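Local coordinates for protein endo-1,4-beta-xylanase (PDB 1H12) that probably hydrolyses internal beta-1,4 linkages of xylan, as a cold-adapted glycoside hydrolase of family 8, at residues A[243-251]-A[307-315]. Sequence-based numbering, arbitrary orientation.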
ATOM      1  N   VAL A 243     -11.189  -8.855 -15.491  1.00  9.24           N
ATOM      2  CA  VAL A 243     -10.020  -9.726 -15.586  1.00  9.42           C
ATOM      3  C   VAL A 243     -10.323 -11.212 -15.390  1.00  9.74           C
ATOM      4  O   VAL A 243      -9.428 -12.028 -15.505  1.00 10.10           O
ATOM      5  CB  VAL A 243      -8.853  -9.289 -14.672  1.00  8.68           C
ATOM      6  CG1 VAL A 243      -8.404  -7.897 -15.013  1.00  9.64           C
ATOM      7  CG2 VAL A 243      -9.159  -9.442 -13.195  1.00  8.68           C
ATOM      8  N   SER A 244     -11.594 -11.516 -15.103  1.00 11.01           N
ATOM      9  CA  SER A 244     -11.924 -12.951 -14.938  0.50 11.37           C
ATOM     10  C   SER A 244     -11.865 -13.705 -16.240  1.00 11.31           C
ATOM     11  O   SER A 244     -12.275 -13.237 -17.274  1.00 12.45           O
ATOM     12  CB  SER A 244     -13.344 -13.047 -14.344  0.50 12.76           C
ATOM     13  OG  SER A 244     -13.725 -14.398 -14.175  0.50 12.75           O
ATOM     14  N   GLY A 245     -11.336 -14.912 -16.163  1.00 12.09           N
ATOM     15  CA  GLY A 245     -11.263 -15.795 -17.349  1.00 12.88           C
ATOM     16  C   GLY A 245     -10.420 -15.185 -18.437  1.00 12.65           C
ATOM     17  O   GLY A 245      -9.568 -14.285 -18.241  1.00 12.25           O
ATOM     18  N   SER A 246     -10.626 -15.641 -19.665  1.00 13.52           N
ATOM     19  CA  SER A 246      -9.874 -15.128 -20.770  1.00 13.67           C
ATOM     20  C   SER A 246     -10.203 -13.697 -21.041  1.00 13.58           C
ATOM     21  O   SER A 246     -11.391 -13.373 -21.006  1.00 15.30           O
ATOM     22  CB  SER A 246     -10.194 -15.982 -22.032  1.00 16.19           C
ATOM     23  OG  SER A 246      -9.416 -15.553 -23.093  1.00 19.27           O
ATOM     24  N   PRO A 247      -9.257 -12.817 -21.388  1.00 13.25           N
ATOM     25  CA  PRO A 247      -7.829 -13.117 -21.578  1.00 13.38           C
ATOM     26  C   PRO A 247      -6.909 -12.774 -20.443  1.00 11.59           C
ATOM     27  O   PRO A 247      -5.706 -13.059 -20.552  1.00 12.06           O
ATOM     28  CB  PRO A 247      -7.505 -12.214 -22.780  1.00 14.18           C
ATOM     29  CG  PRO A 247      -8.305 -10.954 -22.486  1.00 15.05           C
ATOM     30  CD  PRO A 247      -9.571 -11.454 -21.925  1.00 14.67           C
ATOM     31  N   HIS A 248      -7.413 -12.167 -19.370  1.00 10.17           N
ATOM     32  CA  HIS A 248      -6.532 -11.711 -18.288  1.00  9.13           C
ATOM     33  C   HIS A 248      -6.298 -12.754 -17.202  1.00  9.54           C
ATOM     34  O   HIS A 248      -5.381 -12.613 -16.385  1.00 10.00           O
ATOM     35  CB  HIS A 248      -7.056 -10.409 -17.673  1.00  9.53           C
ATOM     36  CG  HIS A 248      -7.117  -9.291 -18.654  1.00  9.53           C
ATOM     37  ND1 HIS A 248      -5.989  -8.658 -19.097  1.00  9.75           N
ATOM     38  CD2 HIS A 248      -8.174  -8.711 -19.291  1.00  9.96           C
ATOM     39  CE1 HIS A 248      -6.354  -7.754 -20.007  1.00 10.55           C
ATOM     40  NE2 HIS A 248      -7.677  -7.760 -20.134  1.00 11.28           N
ATOM     41  N   TRP A 249      -7.097 -13.811 -17.174  1.00  9.37           N
ATOM     42  CA  TRP A 249      -6.895 -14.943 -16.307  1.00  9.79           C
ATOM     43  C   TRP A 249      -6.735 -14.618 -14.842  1.00  9.28           C
ATOM     44  O   TRP A 249      -5.897 -15.172 -14.147  1.00 10.61           O
ATOM     45  CB  TRP A 249      -5.794 -15.877 -16.874  1.00 10.86           C
ATOM     46  CG  TRP A 249      -6.208 -16.453 -18.175  1.00 11.24           C
ATOM     47  CD1 TRP A 249      -5.744 -16.130 -19.435  1.00 12.93           C
ATOM     48  CD2 TRP A 249      -7.258 -17.408 -18.395  1.00 12.48           C
ATOM     49  NE1 TRP A 249      -6.397 -16.881 -20.403  1.00 14.58           N
ATOM     50  CE2 TRP A 249      -7.358 -17.626 -19.788  1.00 14.14           C
ATOM     51  CE3 TRP A 249      -8.139 -18.070 -17.539  1.00 14.24           C
ATOM     52  CZ2 TRP A 249      -8.268 -18.523 -20.341  1.00 15.64           C
ATOM     53  CZ3 TRP A 249      -9.059 -18.984 -18.111  1.00 16.07           C
ATOM     54  CH2 TRP A 249      -9.090 -19.167 -19.509  1.00 17.55           C
ATOM     55  N   ASN A 250      -7.630 -13.737 -14.374  1.00  9.13           N
ATOM     56  CA  ASN A 250      -7.947 -13.600 -12.950  1.00  9.55           C
ATOM     57  C   ASN A 250      -6.955 -12.818 -12.135  1.00  8.70           C
ATOM     58  O   ASN A 250      -7.107 -12.723 -10.939  1.00 10.63           O
ATOM     59  CB  ASN A 250      -8.222 -14.963 -12.308  1.00 10.94           C
ATOM     60  CG  ASN A 250      -9.221 -15.758 -13.168  1.00 12.47           C
ATOM     61  OD1 ASN A 250     -10.273 -15.273 -13.439  1.00 14.15           O
ATOM     62  ND2 ASN A 250      -8.855 -16.899 -13.596  1.00 18.76           N
ATOM     63  N   LEU A 251      -5.964 -12.189 -12.751  1.00  8.53           N
ATOM     64  CA  LEU A 251      -5.050 -11.276 -12.055  1.00  7.87           C
ATOM     65  C   LEU A 251      -5.384  -9.849 -12.422  1.00  7.74           C
ATOM     66  O   LEU A 251      -5.570  -9.508 -13.598  1.00  8.15           O
ATOM     67  CB  LEU A 251      -3.573 -11.577 -12.372  1.00  8.47           C
ATOM     68  CG  LEU A 251      -3.036 -12.883 -11.854  1.00  9.20           C
ATOM     69  CD1 LEU A 251      -1.582 -13.044 -12.264  1.00  9.54           C
ATOM     70  CD2 LEU A 251      -3.186 -12.982 -10.325  1.00 10.16           C
ATOM     71  N   ASN A 307      -9.937 -15.615  -4.275  1.00  9.45           N
ATOM     72  CA  ASN A 307      -9.889 -17.034  -4.546  1.00  9.80           C
ATOM     73  C   ASN A 307      -9.428 -17.288  -5.986  1.00  9.79           C
ATOM     74  O   ASN A 307      -8.614 -18.187  -6.227  1.00 10.42           O
ATOM     75  CB  ASN A 307     -11.263 -17.693  -4.327  1.00 10.60           C
ATOM     76  CG  ASN A 307     -11.652 -17.854  -2.888  1.00 11.52           C
ATOM     77  OD1 ASN A 307     -10.825 -17.911  -1.961  1.00 13.41           O
ATOM     78  ND2 ASN A 307     -12.979 -18.012  -2.667  1.00 12.96           N
ATOM     79  N   LYS A 308      -9.916 -16.508  -6.945  1.00  9.45           N
ATOM     80  CA  LYS A 308      -9.548 -16.731  -8.335  1.00 10.04           C
ATOM     81  C   LYS A 308      -8.104 -16.274  -8.592  1.00  9.40           C
ATOM     82  O   LYS A 308      -7.397 -16.911  -9.416  1.00  9.81           O
ATOM     83  CB  LYS A 308     -10.527 -16.065  -9.290  1.00 10.85           C
ATOM     84  CG  LYS A 308     -11.903 -16.692  -9.268  1.00 12.28           C
ATOM     85  CD  LYS A 308     -12.960 -15.770  -9.934  1.00 18.28           C
ATOM     86  CE  LYS A 308     -12.795 -15.337 -11.340  1.00 22.84           C
ATOM     87  NZ  LYS A 308     -12.873 -16.614 -12.180  1.00 26.53           N
ATOM     88  N   ALA A 309      -7.663 -15.178  -7.996  1.00  8.73           N
ATOM     89  CA  ALA A 309      -6.286 -14.700  -8.224  1.00  8.28           C
ATOM     90  C   ALA A 309      -5.287 -15.688  -7.645  1.00  7.89           C
ATOM     91  O   ALA A 309      -4.305 -16.046  -8.292  1.00  9.00           O
ATOM     92  CB  ALA A 309      -6.120 -13.326  -7.628  1.00  8.81           C
ATOM     93  N   LEU A 310      -5.495 -16.081  -6.397  1.00  8.93           N
ATOM     94  CA  LEU A 310      -4.622 -17.072  -5.764  1.00  9.19           C
ATOM     95  C   LEU A 310      -4.669 -18.395  -6.516  1.00  9.66           C
ATOM     96  O   LEU A 310      -3.658 -19.078  -6.673  1.00 10.46           O
ATOM     97  CB  LEU A 310      -4.967 -17.260  -4.287  1.00  9.84           C
ATOM     98  CG  LEU A 310      -4.749 -16.031  -3.408  1.00  9.51           C
ATOM     99  CD1 LEU A 310      -5.146 -16.397  -1.977  1.00 12.23           C
ATOM    100  CD2 LEU A 310      -3.347 -15.561  -3.405  1.00 11.77           C
ATOM    101  N   GLY A 311      -5.853 -18.760  -6.995  1.00  9.69           N
ATOM    102  CA  GLY A 311      -5.974 -19.963  -7.806  1.00 10.17           C
ATOM    103  C   GLY A 311      -5.134 -19.878  -9.053  1.00 10.19           C
ATOM    104  O   GLY A 311      -4.471 -20.878  -9.436  1.00 10.45           O
ATOM    105  N   PHE A 312      -5.146 -18.748  -9.734  1.00  9.48           N
ATOM    106  CA  PHE A 312      -4.297 -18.598 -10.911  1.00  9.10           C
ATOM    107  C   PHE A 312      -2.828 -18.724 -10.539  1.00  9.12           C
ATOM    108  O   PHE A 312      -2.057 -19.402 -11.217  1.00  9.31           O
ATOM    109  CB  PHE A 312      -4.517 -17.261 -11.636  1.00  9.94           C
ATOM    110  CG  PHE A 312      -3.520 -17.097 -12.741  1.00  9.64           C
ATOM    111  CD1 PHE A 312      -3.718 -17.731 -13.955  1.00 11.78           C
ATOM    112  CD2 PHE A 312      -2.327 -16.428 -12.523  1.00 10.16           C
ATOM    113  CE1 PHE A 312      -2.689 -17.672 -14.952  1.00 11.82           C
ATOM    114  CE2 PHE A 312      -1.356 -16.373 -13.486  1.00 11.84           C
ATOM    115  CZ  PHE A 312      -1.530 -16.999 -14.699  1.00 11.49           C
ATOM    116  N   LEU A 313      -2.400 -18.062  -9.455  1.00  8.60           N
ATOM    117  CA  LEU A 313      -0.996 -18.127  -9.101  1.00  8.68           C
ATOM    118  C   LEU A 313      -0.562 -19.565  -8.780  1.00  8.69           C
ATOM    119  O   LEU A 313       0.535 -19.991  -9.147  1.00  9.30           O
ATOM    120  CB  LEU A 313      -0.685 -17.162  -7.978  1.00  9.23           C
ATOM    121  CG  LEU A 313      -0.835 -15.672  -8.373  1.00  9.16           C
ATOM    122  CD1 LEU A 313      -0.621 -14.823  -7.095  1.00 11.51           C
ATOM    123  CD2 LEU A 313       0.190 -15.247  -9.400  1.00 10.63           C
ATOM    124  N   SER A 314      -1.425 -20.283  -8.079  1.00  9.43           N
ATOM    125  CA  SER A 314      -1.076 -21.706  -7.825  0.50 10.49           C
ATOM    126  C   SER A 314      -0.964 -22.491  -9.109  1.00 10.06           C
ATOM    127  O   SER A 314      -0.028 -23.321  -9.248  1.00 11.15           O
ATOM    128  CB  SER A 314      -2.238 -22.220  -6.947  0.50 12.53           C
ATOM    129  OG  SER A 314      -1.952 -23.441  -6.338  0.50 21.10           O
ATOM    130  N   TYR A 315      -1.912 -22.292 -10.000  1.00  9.48           N
ATOM    131  CA  TYR A 315      -1.826 -22.950 -11.308  0.50 10.16           C
ATOM    132  C   TYR A 315      -0.564 -22.533 -12.077  1.00  9.59           C
ATOM    133  O   TYR A 315       0.106 -23.393 -12.675  1.00 10.09           O
ATOM    134  CB  TYR A 315      -3.102 -22.531 -12.065  0.50 10.96           C
ATOM    135  CG  TYR A 315      -3.271 -23.156 -13.412  0.50 14.13           C
ATOM    136  CD1 TYR A 315      -3.646 -24.485 -13.532  0.50 16.47           C
ATOM    137  CD2 TYR A 315      -3.062 -22.427 -14.574  0.50 16.39           C
ATOM    138  CE1 TYR A 315      -3.815 -25.063 -14.736  0.50 19.54           C
ATOM    139  CE2 TYR A 315      -3.221 -23.057 -15.843  0.50 18.77           C
ATOM    140  CZ  TYR A 315      -3.607 -24.365 -15.872  0.50 19.38           C
ATOM    141  OH  TYR A 315      -3.815 -25.020 -17.076  0.50 22.61           O
TER
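Phe312 and Leu251 meet at about a right angle where the loop after helix 219-243 packs on helix 300-318, in the (alpha/alpha)6 barrel fold of family 8 glycoside hydrolases; a type I' beta turn from His248 to Leu251 carries Trp249, Asn250 and Leu251. Leu251 CD1 reaches the ring at CD2 of Phe312 (3.5 Å), and its other methyl, CD2, rests on Ala309 CB (4.0 Å). The Phe312 ring touches both Leu251 and Trp249, because its CG stands anti to the backbone N (chi1 174°): on the CD1 side it meets Trp249 CB, while Trp249 O approaches CG obliquely. Beyond the two segments, Tyr329 meets the same ring edge-to-face, and Tyr278 of strand 277-278 packs on both Leu251 and Leu313.

At the more polar end, Lys308 crosses Asn250 obliquely, CB against CB at 4.0 Å. Bends at chi3 and chi4 turn its end toward the loop, where NZ makes two weak hydrogen bonds, to Ser244 OG (3.1 Å) and Asn250 OD1 (3.2 Å). The amide oxygen is thus shared: Gly245 N also donates to Asn250 OD1, at 2.9 Å and 162°, with the donor above the amide's carbonyl plane, 42° out of it.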